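Stage II sporulation protein SA (Bacillus subtilis, PDB 3O6Q) acts as the membrane toxin of a type II toxin-antitoxin system that kills sporulating cells unless SpoIISB neutralises it, and is represented here by its cytoplasmic domain. Local coordinates at residues D46-G51 and S143-V148; T58-M63 and L136-L141; A67-Y72 and Q118-K123. All blocks are in the same frame, centred on the assembly; numbering follows the deposited sequence.

How the contacts relate
All three contacts are buried, contact 2 nearest the chain centre (about 7 Å, centre to centre), contact 3 about 9 Å and contact 1 about 14 Å out, where other chains cover it. Contacts 1 and 2 both join helix 45-61 to helix 132-148, a pair that lies against one face of the antiparallel sheet. Contact 3 belongs to that sheet, pairing one of its two outer strands within this chain, 66-71, with strand 118-125. Contact 2 is apolar, whereas contact 1 adds phenol and carboxylate groups. Contact 3 is mostly backbone hydrogen bonding. Ala49 and Asp46 of contact 1 touch Tyr120, and Ala60 and Phe138 of contact 2 touch Ala67, so helices and sheet form one continuous core.

Contact 1: D46-G51 and S143-V148; sequences DAYAEG and SIYDLV
Tyr145 drives the edge of its ring into a face of the Tyr48 ring, an edge-to-face (T-shaped) pair with centroids 5.0 Å apart and planes at 80°. The leading atom is Tyr145 CE2, which stands over the centre of the Tyr48 ring, while Tyr145 CD2 beside it comes within 3.7 Å of Tyr48 CZ. The two side chains run past each other in opposite directions, each ending close to the helix that carries the other. Tyr145 has CG anti to its backbone N (chi1 -169°), which sends the phenol straight across to helix 45-61. There it lies along the backbone of Gly51: Tyr145 OH is 3.3 Å from Gly51 CA, and Tyr145 CE1 is 3.6 Å from Gly51 C. With no side chain at Gly51, the ring can settle directly on the main chain. The helix segments pass 11.4 Å apart at an angle of 130°, a wide separation bridged by the two aromatic side chains.

At the far end of the Tyr48 ring, the hydroxyl comes up to Asp146, with Tyr48 OH 3.0 Å from Asp146 OD2 and 3.3 Å from Asp146 CB. Asp146 OD2 accepts a hydrogen bond from a polar side chain on the chain of another protein. The Tyr145 hydroxyl turns instead to strand 38-42, where it donates a hydrogen bond to Tyr41 O.

The chemistry therefore divides in two. Ring packing joins the helices, and the Tyr145 bond to Tyr41 fixes that phenol against the strand. The Asp146 carboxylate is held by a donor of the partner chain, probably the antitoxin, beside the Tyr48 hydroxyl, and its negative charge probably favours the basic groups that this chain brings near.

Contact 2: T58-M63 and L136-L141; sequences TYADKM and LLFTSL
Tyr59 and Leu141 both hold CG anti to the carbonyl carbon (chi1 -80° in each), and from facing positions on the two helices this brings the leucine branches over the tyrosine ring. Phe138 has nearly the same first torsion, which swings its ring across to Ala60 and Met63. Leu141 spreads both methyls on one face of Tyr59. Its CD2 sits almost centrally, 3.7 Å from the Tyr59 ring centroid and 13° off the ring normal, a CH-pi contact. The other branch lies nearer the root of the ring, with Leu141 CD1 3.7 Å from Tyr59 CG.

Phe138 meets Ala60 N at its edge, near the ring plane, with Phe138 CZ 3.9 Å from Ala60 N and equally close to Ala60 CB. Tyr59 CB and Met63 SE come up to the ring obliquely. Phe138 CE1 is 4.1 Å from Tyr59 CB, so the ring end fits between two successive residues of helix 45-61. Beyond the helix end, Met63, present as selenomethionine, runs extended past Phe138 in the opposite direction. Met63 SE is 4.0 Å from Phe138 CZ, a Met-aromatic contact, while the terminal Met63 CE points into the edge of the Tyr59 ring, in its plane.

Within helix 132-148, Ser140 OG donates to Leu136 O, which also takes the Ser140 N-H from the opposite face of its plane; a buried hydroxyl is thus satisfied inside its own helix. Tyr59 also packs on Leu32 and Leu33 of helix 7-35, and Phe138 on Ala67 of strand 66-71.

No hydrogen bond crosses between the segments, and the interface is apolar. Helices packed in this way against an antiparallel sheet are consistent with the GAF-like fold of the SpoIISA cytoplasmic domain.

Contact 3: A67-Y72 and Q118-K123; sequences ASLCHY and QNYVIK
His71 receives Tyr120 over one face of its imidazole: Tyr120 CE1 lies toward the rim of that ring, 3.5 Å from His71 ND1. The side chains lie side by side, pointing the same way, with ring planes inclined at 38°. At the edge of the Tyr120 ring, near its plane, sits a backbone oxygen, Cys70 O, 3.5 Å from Tyr120 CD1. The Tyr72 ring is met obliquely by a valine branch, with Val121 CG2 3.5 Å from Tyr72 CG. Tyr72 CG is anti to the backbone N (chi1 -165°), and the ring passes Val121 toward helices 75-82 and 88-96, where its hydroxyl is hydrogen-bonded to Asp96.

Along the strands from there, Ser68 with Lys123 and Cys70 with Val121 are antiparallel hydrogen-bonded pairs, the latter joined by Cys70 N to Val121 O (2.9 Å) and Val121 N to Cys70 O (2.8 Å). Where the first strand ends, Tyr72 N still reaches Asn119 O, at 2.9 Å, but from 42° out of the carbonyl plane. Leu69 CD1 packs between Tyr120 CB and Ile122 CG1 on the face covered by helix 45-61.

Backbone bonds thus set the register, while apolar and aromatic side chains pack on both faces. On the Ser68 face, Cys70 SG forms a disulfide with the chain of another protein, linking strand 66-71 covalently to that other chain.

Contact 1: D46-G51 and S143-V148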
ATOM      1  N   ASP A  46      16.592 -18.137 -10.133  1.00 65.58           N
ATOM      2  CA  ASP A  46      17.563 -17.051  -9.905  1.00 65.91           C
ATOM      3  C   ASP A  46      17.201 -15.727 -10.600  1.00 63.72           C
ATOM      4  O   ASP A  46      17.408 -14.662 -10.014  1.00 65.53           O
ATOM      5  CB  ASP A  46      18.980 -17.481 -10.304  1.00 72.12           C
ATOM      6  CG  ASP A  46      19.537 -18.603  -9.417  1.00 76.07           C
ATOM      7  OD1 ASP A  46      19.146 -18.694  -8.217  1.00 78.06           O
ATOM      8  OD2 ASP A  46      20.385 -19.379  -9.926  1.00 76.21           O
ATOM      9  N   ALA A  47      16.663 -15.774 -11.818  1.00 61.67           N
ATOM     10  CA  ALA A  47      16.221 -14.549 -12.484  1.00 59.45           C
ATOM     11  C   ALA A  47      15.090 -13.926 -11.682  1.00 56.80           C
ATOM     12  O   ALA A  47      15.109 -12.721 -11.372  1.00 54.91           O
ATOM     13  CB  ALA A  47      15.770 -14.810 -13.895  1.00 59.84           C
ATOM     14  N   TYR A  48      14.091 -14.746 -11.373  1.00 56.53           N
ATOM     15  CA  TYR A  48      12.979 -14.311 -10.556  1.00 55.29           C
ATOM     16  C   TYR A  48      13.499 -13.690  -9.265  1.00 51.61           C
ATOM     17  O   TYR A  48      13.078 -12.609  -8.894  1.00 48.95           O
ATOM     18  CB  TYR A  48      12.047 -15.495 -10.243  1.00 57.39           C
ATOM     19  CG  TYR A  48      10.654 -15.097  -9.786  1.00 58.31           C
ATOM     20  CD1 TYR A  48       9.567 -15.159 -10.662  1.00 62.84           C
ATOM     21  CD2 TYR A  48      10.422 -14.635  -8.504  1.00 56.79           C
ATOM     22  CE1 TYR A  48       8.259 -14.782 -10.268  1.00 59.92           C
ATOM     23  CE2 TYR A  48       9.131 -14.253  -8.104  1.00 57.45           C
ATOM     24  CZ  TYR A  48       8.049 -14.337  -8.994  1.00 59.35           C
ATOM     25  OH  TYR A  48       6.757 -13.970  -8.607  1.00 62.64           O
ATOM     26  N   ALA A  49      14.392 -14.379  -8.563  1.00 52.72           N
ATOM     27  CA  ALA A  49      14.862 -13.856  -7.259  1.00 51.96           C
ATOM     28  C   ALA A  49      15.596 -12.515  -7.431  1.00 50.86           C
ATOM     29  O   ALA A  49      15.443 -11.625  -6.608  1.00 47.54           O
ATOM     30  CB  ALA A  49      15.715 -14.866  -6.500  1.00 52.67           C
ATOM     31  N   GLU A  50      16.341 -12.376  -8.534  1.00 54.29           N
ATOM     32  CA  GLU A  50      17.018 -11.126  -8.900  1.00 53.87           C
ATOM     33  C   GLU A  50      16.073  -9.959  -9.135  1.00 51.97           C
ATOM     34  O   GLU A  50      16.300  -8.869  -8.617  1.00 52.54           O
ATOM     35  CB  GLU A  50      17.826 -11.305 -10.166  1.00 57.29           C
ATOM     36  CG  GLU A  50      18.484 -10.015 -10.605  1.00 58.74           C
ATOM     37  CD  GLU A  50      19.543 -10.199 -11.649  1.00 63.28           C
ATOM     38  OE1 GLU A  50      19.883 -11.361 -11.975  1.00 68.69           O
ATOM     39  OE2 GLU A  50      20.043  -9.173 -12.137  1.00 65.55           O
ATOM     40  N   GLY A  51      15.030 -10.191  -9.925  1.00 50.08           N
ATOM     41  CA  GLY A  51      13.993  -9.208 -10.134  1.00 46.61           C
ATOM     42  C   GLY A  51      13.255  -8.773  -8.877  1.00 44.82           C
ATOM     43  O   GLY A  51      12.958  -7.592  -8.702  1.00 44.18           O
ATOM     44  N   SER A 143       3.922  -9.434  -4.686  1.00 37.75           N
ATOM     45  CA  SER A 143       2.682  -9.854  -5.358  1.00 39.74           C
ATOM     46  C   SER A 143       2.498  -9.160  -6.685  1.00 40.04           C
ATOM     47  O   SER A 143       2.165  -9.811  -7.672  1.00 46.84           O
ATOM     48  CB  SER A 143       1.458  -9.654  -4.455  1.00 39.19           C
ATOM     49  OG  SER A 143       1.533 -10.546  -3.345  1.00 39.64           O
ATOM     50  N   ILE A 144       2.770  -7.862  -6.734  1.00 37.75           N
ATOM     51  CA  ILE A 144       2.727  -7.135  -7.987  1.00 36.36           C
ATOM     52  C   ILE A 144       3.728  -7.699  -8.976  1.00 37.92           C
ATOM     53  O   ILE A 144       3.429  -7.848 -10.142  1.00 39.70           O
ATOM     54  CB  ILE A 144       3.015  -5.655  -7.782  1.00 35.46           C
ATOM     55  CG1 ILE A 144       1.900  -5.024  -6.920  1.00 34.34           C
ATOM     56  CG2 ILE A 144       3.161  -4.950  -9.144  1.00 34.32           C
ATOM     57  CD1 ILE A 144       2.353  -3.816  -6.111  1.00 31.42           C
ATOM     58  N   TYR A 145       4.912  -8.059  -8.513  1.00 41.06           N
ATOM     59  CA  TYR A 145       5.894  -8.690  -9.402  1.00 43.47           C
ATOM     60  C   TYR A 145       5.340  -9.930 -10.071  1.00 48.38           C
ATOM     61  O   TYR A 145       5.433 -10.082 -11.302  1.00 48.91           O
ATOM     62  CB  TYR A 145       7.173  -9.031  -8.650  1.00 41.74           C
ATOM     63  CG  TYR A 145       8.343  -9.439  -9.519  1.00 42.73           C
ATOM     64  CD1 TYR A 145       9.202  -8.484 -10.066  1.00 42.80           C
ATOM     65  CD2 TYR A 145       8.624 -10.783  -9.765  1.00 43.48           C
ATOM     66  CE1 TYR A 145      10.293  -8.856 -10.835  1.00 43.09           C
ATOM     67  CE2 TYR A 145       9.716 -11.152 -10.516  1.00 45.70           C
ATOM     68  CZ  TYR A 145      10.537 -10.172 -11.048  1.00 45.45           C
ATOM     69  OH  TYR A 145      11.568 -10.575 -11.843  1.00 51.11           O
ATOM     70  N   ASP A 146       4.720 -10.803  -9.285  1.00 53.99           N
ATOM     71  CA  ASP A 146       4.191 -12.056  -9.843  1.00 57.69           C
ATOM     72  C   ASP A 146       3.087 -11.772 -10.855  1.00 54.65           C
ATOM     73  O   ASP A 146       3.025 -12.397 -11.916  1.00 55.27           O
ATOM     74  CB  ASP A 146       3.637 -12.917  -8.745  1.00 61.60           C
ATOM     75  CG  ASP A 146       3.405 -14.347  -9.206  1.00 78.31           C
ATOM     76  OD1 ASP A 146       2.619 -14.571 -10.161  1.00 89.47           O
ATOM     77  OD2 ASP A 146       4.022 -15.271  -8.629  1.00 90.88           O
ATOM     78  N   LEU A 147       2.232 -10.804 -10.530  1.00 49.86           N
ATOM     79  CA  LEU A 147       1.091 -10.477 -11.389  1.00 50.57           C
ATOM     80  C   LEU A 147       1.493  -9.859 -12.719  1.00 52.09           C
ATOM     81  O   LEU A 147       0.748  -9.931 -13.672  1.00 53.84           O
ATOM     82  CB  LEU A 147       0.152  -9.514 -10.680  1.00 47.53           C
ATOM     83  CG  LEU A 147      -0.638 -10.172  -9.560  1.00 47.52           C
ATOM     84  CD1 LEU A 147      -1.251  -9.081  -8.679  1.00 49.25           C
ATOM     85  CD2 LEU A 147      -1.675 -11.129 -10.126  1.00 46.83           C
ATOM     86  N   VAL A 148       2.664  -9.247 -12.762  1.00 50.69           N
ATOM     87  CA  VAL A 148       3.139  -8.604 -13.942  1.00 55.09           C
ATOM     88  C   VAL A 148       3.787  -9.607 -14.917  1.00 64.99           C
ATOM     89  O   VAL A 148       3.942  -9.298 -16.097  1.00 74.70           O
ATOM     90  CB  VAL A 148       4.087  -7.475 -13.565  1.00 53.27           C
ATOM     91  CG1 VAL A 148       5.099  -7.267 -14.642  1.00 54.24           C
ATOM     92  CG2 VAL A 148       3.280  -6.204 -13.286  1.00 51.00           C
TER

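Contact 2: T58-M63 and L136-L141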
ATOM      1  N   THR A  58      14.556  -0.864  -5.284  1.00 42.05           N
ATOM      2  CA  THR A  58      14.125   0.379  -5.898  1.00 41.20           C
ATOM      3  C   THR A  58      13.294   1.214  -4.916  1.00 40.35           C
ATOM      4  O   THR A  58      13.466   2.428  -4.771  1.00 45.87           O
ATOM      5  CB  THR A  58      13.335   0.073  -7.201  1.00 41.45           C
ATOM      6  OG1 THR A  58      14.243  -0.493  -8.173  1.00 41.31           O
ATOM      7  CG2 THR A  58      12.666   1.323  -7.751  1.00 39.17           C
ATOM      8  N   TYR A  59      12.421   0.534  -4.210  1.00 40.16           N
ATOM      9  CA  TYR A  59      11.524   1.162  -3.266  1.00 37.30           C
ATOM     10  C   TYR A  59      12.209   1.519  -1.957  1.00 38.71           C
ATOM     11  O   TYR A  59      12.060   2.635  -1.458  1.00 41.27           O
ATOM     12  CB  TYR A  59      10.300   0.242  -3.050  1.00 36.09           C
ATOM     13  CG  TYR A  59       9.291   0.380  -4.180  1.00 34.80           C
ATOM     14  CD1 TYR A  59       9.558  -0.120  -5.464  1.00 34.18           C
ATOM     15  CD2 TYR A  59       8.105   1.091  -3.990  1.00 33.48           C
ATOM     16  CE1 TYR A  59       8.619   0.057  -6.504  1.00 33.67           C
ATOM     17  CE2 TYR A  59       7.157   1.240  -5.019  1.00 32.19           C
ATOM     18  CZ  TYR A  59       7.421   0.747  -6.258  1.00 32.60           C
ATOM     19  OH  TYR A  59       6.475   0.975  -7.252  1.00 34.29           O
ATOM     20  N   ALA A  60      12.949   0.578  -1.388  1.00 38.95           N
ATOM     21  CA  ALA A  60      13.606   0.823  -0.111  1.00 39.93           C
ATOM     22  C   ALA A  60      14.610   1.962  -0.270  1.00 40.51           C
ATOM     23  O   ALA A  60      14.733   2.798   0.606  1.00 41.62           O
ATOM     24  CB  ALA A  60      14.290  -0.435   0.411  1.00 38.80           C
ATOM     25  N   ASP A  61      15.313   1.998  -1.393  1.00 40.95           N
ATOM     26  CA  ASP A  61      16.263   3.063  -1.638  1.00 43.90           C
ATOM     27  C   ASP A  61      15.684   4.455  -1.427  1.00 45.41           C
ATOM     28  O   ASP A  61      16.377   5.340  -0.949  1.00 49.15           O
ATOM     29  CB  ASP A  61      16.809   2.961  -3.044  1.00 44.75           C
ATOM     30  CG  ASP A  61      17.768   1.813  -3.200  1.00 48.42           C
ATOM     31  OD1 ASP A  61      18.056   1.117  -2.182  1.00 47.26           O
ATOM     32  OD2 ASP A  61      18.205   1.569  -4.363  1.00 52.90           O
ATOM     33  N   LYS A  62      14.411   4.655  -1.740  1.00 44.86           N
ATOM     34  CA  LYS A  62      13.834   5.981  -1.598  1.00 45.85           C
ATOM     35  C   LYS A  62      13.063   6.216  -0.275  1.00 44.89           C
ATOM     36  O   LYS A  62      12.416   7.237  -0.120  1.00 40.88           O
ATOM     37  CB  LYS A  62      12.955   6.260  -2.811  1.00 45.83           C
ATOM     38  CG  LYS A  62      13.732   6.330  -4.140  1.00 48.39           C
ATOM     39  CD  LYS A  62      12.880   7.010  -5.226  1.00 52.33           C
ATOM     40  CE  LYS A  62      13.694   7.795  -6.261  1.00 55.28           C
ATOM     41  NZ  LYS A  62      12.763   8.433  -7.295  1.00 56.10           N
HETATM   42  N   MSE A  63      13.201   5.299   0.681  1.00 44.40           N
HETATM   43  CA  MSE A  63      12.397   5.287   1.863  1.00 45.43           C
HETATM   44  C   MSE A  63      13.148   5.238   3.193  1.00 49.97           C
HETATM   45  O   MSE A  63      12.506   5.179   4.264  1.00 56.97           O
HETATM   46  CB  MSE A  63      11.474   4.073   1.833  1.00 45.78           C
HETATM   47  CG  MSE A  63      10.274   4.173   0.952  1.00 45.94           C
HETATM   48 SE   MSE A  63       9.282   2.533   1.178  1.00 52.52          SE
HETATM   49  CE  MSE A  63       8.248   2.564  -0.456  1.00 40.46           C
ATOM     50  N   LEU A 136       3.816  -5.267   4.953  1.00 32.86           N
ATOM     51  CA  LEU A 136       2.673  -5.179   4.036  1.00 31.43           C
ATOM     52  C   LEU A 136       3.084  -4.569   2.712  1.00 32.24           C
ATOM     53  O   LEU A 136       2.747  -5.093   1.676  1.00 33.63           O
ATOM     54  CB  LEU A 136       1.529  -4.418   4.694  1.00 30.21           C
ATOM     55  CG  LEU A 136       0.869  -5.221   5.851  1.00 31.29           C
ATOM     56  CD1 LEU A 136      -0.218  -4.443   6.654  1.00 30.15           C
ATOM     57  CD2 LEU A 136       0.298  -6.564   5.297  1.00 29.94           C
ATOM     58  N   LEU A 137       3.846  -3.481   2.747  1.00 32.77           N
ATOM     59  CA  LEU A 137       4.254  -2.820   1.519  1.00 31.96           C
ATOM     60  C   LEU A 137       5.201  -3.713   0.755  1.00 33.13           C
ATOM     61  O   LEU A 137       5.072  -3.892  -0.456  1.00 33.59           O
ATOM     62  CB  LEU A 137       4.938  -1.489   1.805  1.00 34.47           C
ATOM     63  CG  LEU A 137       4.007  -0.359   2.231  1.00 36.55           C
ATOM     64  CD1 LEU A 137       4.843   0.800   2.730  1.00 38.56           C
ATOM     65  CD2 LEU A 137       3.066   0.029   1.073  1.00 35.15           C
ATOM     66  N   PHE A 138       6.187  -4.263   1.433  1.00 31.48           N
ATOM     67  CA  PHE A 138       7.165  -5.004   0.687  1.00 31.77           C
ATOM     68  C   PHE A 138       6.651  -6.330   0.188  1.00 33.43           C
ATOM     69  O   PHE A 138       7.050  -6.749  -0.886  1.00 33.24           O
ATOM     70  CB  PHE A 138       8.488  -5.075   1.439  1.00 34.34           C
ATOM     71  CG  PHE A 138       9.263  -3.767   1.337  1.00 33.73           C
ATOM     72  CD1 PHE A 138      10.140  -3.560   0.289  1.00 35.27           C
ATOM     73  CD2 PHE A 138       9.004  -2.728   2.182  1.00 32.06           C
ATOM     74  CE1 PHE A 138      10.786  -2.348   0.139  1.00 36.31           C
ATOM     75  CE2 PHE A 138       9.645  -1.509   2.025  1.00 34.70           C
ATOM     76  CZ  PHE A 138      10.524  -1.314   1.011  1.00 35.00           C
ATOM     77  N   THR A 139       5.706  -6.973   0.907  1.00 34.36           N
ATOM     78  CA  THR A 139       5.096  -8.177   0.363  1.00 33.58           C
ATOM     79  C   THR A 139       4.115  -7.854  -0.765  1.00 31.81           C
ATOM     80  O   THR A 139       4.036  -8.582  -1.721  1.00 30.47           O
ATOM     81  CB  THR A 139       4.481  -9.091   1.430  1.00 34.82           C
ATOM     82  OG1 THR A 139       3.381  -8.442   2.122  1.00 36.74           O
ATOM     83  CG2 THR A 139       5.558  -9.504   2.366  1.00 34.02           C
ATOM     84  N   SER A 140       3.378  -6.767  -0.653  1.00 32.23           N
ATOM     85  CA  SER A 140       2.582  -6.259  -1.775  1.00 35.09           C
ATOM     86  C   SER A 140       3.354  -6.191  -3.057  1.00 34.55           C
ATOM     87  O   SER A 140       2.854  -6.557  -4.112  1.00 38.08           O
ATOM     88  CB  SER A 140       2.085  -4.849  -1.472  1.00 38.43           C
ATOM     89  OG  SER A 140       1.113  -4.932  -0.428  1.00 45.12           O
ATOM     90  N   LEU A 141       4.589  -5.741  -2.975  1.00 33.34           N
ATOM     91  CA  LEU A 141       5.403  -5.587  -4.176  1.00 35.00           C
ATOM     92  C   LEU A 141       5.773  -6.930  -4.814  1.00 35.82           C
ATOM     93  O   LEU A 141       5.805  -7.079  -6.029  1.00 38.25           O
ATOM     94  CB  LEU A 141       6.694  -4.825  -3.833  1.00 35.22           C
ATOM     95  CG  LEU A 141       6.709  -3.319  -3.705  1.00 34.15           C
ATOM     96  CD1 LEU A 141       8.065  -2.966  -3.074  1.00 34.47           C
ATOM     97  CD2 LEU A 141       6.541  -2.668  -5.100  1.00 36.75           C
TER

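Contact 3: A67-Y72 and Q118-K123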
ATOM      1  N   ALA A  67      16.278  -3.037   2.063  1.00 51.92           N
ATOM      2  CA  ALA A  67      15.634  -4.317   1.780  1.00 49.38           C
ATOM      3  C   ALA A  67      16.592  -5.197   0.967  1.00 50.50           C
ATOM      4  O   ALA A  67      17.370  -4.697   0.143  1.00 51.71           O
ATOM      5  CB  ALA A  67      14.344  -4.115   1.053  1.00 45.97           C
ATOM      6  N   SER A  68      16.535  -6.503   1.226  1.00 49.97           N
ATOM      7  CA  SER A  68      17.364  -7.497   0.549  1.00 49.53           C
ATOM      8  C   SER A  68      16.592  -8.800   0.478  1.00 49.50           C
ATOM      9  O   SER A  68      15.680  -9.027   1.262  1.00 49.79           O
ATOM     10  CB  SER A  68      18.643  -7.766   1.307  1.00 52.03           C
ATOM     11  OG  SER A  68      19.349  -6.587   1.586  1.00 60.77           O
ATOM     12  N   LEU A  69      16.987  -9.637  -0.471  1.00 50.52           N
ATOM     13  CA  LEU A  69      16.470 -10.970  -0.641  1.00 49.91           C
ATOM     14  C   LEU A  69      17.625 -11.903  -0.352  1.00 53.08           C
ATOM     15  O   LEU A  69      18.632 -11.876  -1.050  1.00 53.56           O
ATOM     16  CB  LEU A  69      15.972 -11.170  -2.068  1.00 48.66           C
ATOM     17  CG  LEU A  69      15.184 -12.486  -2.253  1.00 49.52           C
ATOM     18  CD1 LEU A  69      14.070 -12.601  -1.238  1.00 46.65           C
ATOM     19  CD2 LEU A  69      14.576 -12.623  -3.625  1.00 49.01           C
ATOM     20  N   CYS A  70      17.500 -12.702   0.703  1.00 54.52           N
ATOM     21  CA  CYS A  70      18.609 -13.493   1.180  1.00 55.51           C
ATOM     22  C   CYS A  70      18.295 -14.968   0.998  1.00 55.59           C
ATOM     23  O   CYS A  70      17.185 -15.409   1.283  1.00 52.92           O
ATOM     24  CB  CYS A  70      18.886 -13.169   2.655  1.00 58.30           C
ATOM     25  SG  CYS A  70      19.424 -11.491   2.971  1.00 62.77           S
ATOM     26  N   HIS A  71      19.271 -15.724   0.500  1.00 56.83           N
ATOM     27  CA  HIS A  71      19.120 -17.161   0.402  1.00 58.97           C
ATOM     28  C   HIS A  71      18.895 -17.679   1.810  1.00 58.56           C
ATOM     29  O   HIS A  71      19.452 -17.142   2.766  1.00 59.19           O
ATOM     30  CB  HIS A  71      20.361 -17.803  -0.233  1.00 62.42           C
ATOM     31  CG  HIS A  71      20.472 -17.579  -1.716  1.00 64.20           C
ATOM     32  ND1 HIS A  71      19.813 -18.366  -2.640  1.00 63.90           N
ATOM     33  CD2 HIS A  71      21.160 -16.652  -2.434  1.00 64.83           C
ATOM     34  CE1 HIS A  71      20.087 -17.929  -3.860  1.00 65.98           C
ATOM     35  NE2 HIS A  71      20.895 -16.886  -3.762  1.00 65.07           N
ATOM     36  N   TYR A  72      18.047 -18.683   1.943  1.00 56.91           N
ATOM     37  CA  TYR A  72      17.792 -19.291   3.231  1.00 57.56           C
ATOM     38  C   TYR A  72      17.631 -20.807   3.051  1.00 61.45           C
ATOM     39  O   TYR A  72      16.670 -21.413   3.527  1.00 60.44           O
ATOM     40  CB  TYR A  72      16.571 -18.636   3.889  1.00 53.93           C
ATOM     41  CG  TYR A  72      16.463 -18.963   5.366  1.00 54.14           C
ATOM     42  CD1 TYR A  72      17.214 -18.279   6.312  1.00 53.13           C
ATOM     43  CD2 TYR A  72      15.630 -19.969   5.810  1.00 55.22           C
ATOM     44  CE1 TYR A  72      17.147 -18.602   7.660  1.00 53.39           C
ATOM     45  CE2 TYR A  72      15.548 -20.287   7.152  1.00 55.69           C
ATOM     46  CZ  TYR A  72      16.310 -19.605   8.078  1.00 54.41           C
ATOM     47  OH  TYR A  72      16.234 -19.954   9.419  1.00 54.25           O
ATOM     48  N   GLN A 118      12.580 -22.918  -3.698  1.00 71.01           N
ATOM     49  CA  GLN A 118      13.737 -22.305  -3.069  1.00 67.96           C
ATOM     50  C   GLN A 118      13.342 -21.340  -1.974  1.00 63.08           C
ATOM     51  O   GLN A 118      12.434 -20.527  -2.155  1.00 59.75           O
ATOM     52  CB  GLN A 118      14.611 -21.610  -4.113  1.00 69.84           C
ATOM     53  CG  GLN A 118      15.509 -22.596  -4.879  1.00 76.18           C
ATOM     54  CD  GLN A 118      16.766 -21.940  -5.465  1.00 77.12           C
ATOM     55  OE1 GLN A 118      16.918 -20.702  -5.478  1.00 74.00           O
ATOM     56  NE2 GLN A 118      17.663 -22.780  -5.979  1.00 80.75           N
ATOM     57  N   ASN A 119      14.036 -21.445  -0.844  1.00 62.44           N
ATOM     58  CA  ASN A 119      13.769 -20.629   0.336  1.00 61.08           C
ATOM     59  C   ASN A 119      14.647 -19.414   0.412  1.00 60.02           C
ATOM     60  O   ASN A 119      15.842 -19.472   0.175  1.00 62.39           O
ATOM     61  CB  ASN A 119      13.927 -21.452   1.612  1.00 62.25           C
ATOM     62  CG  ASN A 119      12.834 -22.528   1.741  1.00 63.25           C
ATOM     63  OD1 ASN A 119      11.769 -22.425   1.144  1.00 63.73           O
ATOM     64  ND2 ASN A 119      13.125 -23.573   2.480  1.00 65.08           N
ATOM     65  N   TYR A 120      14.021 -18.311   0.775  1.00 59.42           N
ATOM     66  CA  TYR A 120      14.690 -17.057   0.953  1.00 60.35           C
ATOM     67  C   TYR A 120      14.101 -16.360   2.176  1.00 57.79           C
ATOM     68  O   TYR A 120      13.136 -16.851   2.789  1.00 59.03           O
ATOM     69  CB  TYR A 120      14.475 -16.145  -0.278  1.00 61.68           C
ATOM     70  CG  TYR A 120      15.032 -16.658  -1.586  1.00 63.64           C
ATOM     71  CD1 TYR A 120      16.267 -16.232  -2.027  1.00 66.82           C
ATOM     72  CD2 TYR A 120      14.315 -17.540  -2.390  1.00 65.41           C
ATOM     73  CE1 TYR A 120      16.797 -16.673  -3.221  1.00 68.69           C
ATOM     74  CE2 TYR A 120      14.842 -17.998  -3.613  1.00 69.42           C
ATOM     75  CZ  TYR A 120      16.095 -17.550  -4.020  1.00 70.70           C
ATOM     76  OH  TYR A 120      16.682 -17.949  -5.211  1.00 74.68           O
ATOM     77  N   VAL A 121      14.707 -15.227   2.534  1.00 51.86           N
ATOM     78  CA  VAL A 121      14.182 -14.376   3.574  1.00 49.35           C
ATOM     79  C   VAL A 121      14.332 -12.956   3.081  1.00 47.71           C
ATOM     80  O   VAL A 121      15.394 -12.563   2.675  1.00 50.94           O
ATOM     81  CB  VAL A 121      14.912 -14.619   4.923  1.00 48.79           C
ATOM     82  CG1 VAL A 121      14.542 -13.577   5.938  1.00 46.74           C
ATOM     83  CG2 VAL A 121      14.559 -15.974   5.459  1.00 48.00           C
ATOM     84  N   ILE A 122      13.236 -12.222   3.026  1.00 47.58           N
ATOM     85  CA  ILE A 122      13.289 -10.814   2.735  1.00 44.81           C
ATOM     86  C   ILE A 122      13.715 -10.104   4.027  1.00 44.77           C
ATOM     87  O   ILE A 122      12.963 -10.082   4.999  1.00 44.01           O
ATOM     88  CB  ILE A 122      11.912 -10.280   2.276  1.00 43.51           C
ATOM     89  CG1 ILE A 122      11.431 -10.952   0.995  1.00 43.66           C
ATOM     90  CG2 ILE A 122      11.988  -8.763   2.001  1.00 42.48           C
ATOM     91  CD1 ILE A 122       9.894 -10.918   0.863  1.00 41.17           C
ATOM     92  N   LYS A 123      14.913  -9.530   4.025  1.00 44.63           N
ATOM     93  CA  LYS A 123      15.417  -8.738   5.134  1.00 45.27           C
ATOM     94  C   LYS A 123      15.105  -7.269   4.980  1.00 44.68           C
ATOM     95  O   LYS A 123      15.594  -6.645   4.051  1.00 45.64           O
ATOM     96  CB  LYS A 123      16.927  -8.894   5.217  1.00 47.78           C
ATOM     97  CG  LYS A 123      17.608  -8.198   6.401  1.00 48.91           C
ATOM     98  CD  LYS A 123      19.068  -8.602   6.480  1.00 52.59           C
ATOM     99  CE  LYS A 123      19.823  -7.829   7.556  1.00 57.02           C
ATOM    100  NZ  LYS A 123      21.322  -8.055   7.539  1.00 58.64           N
TER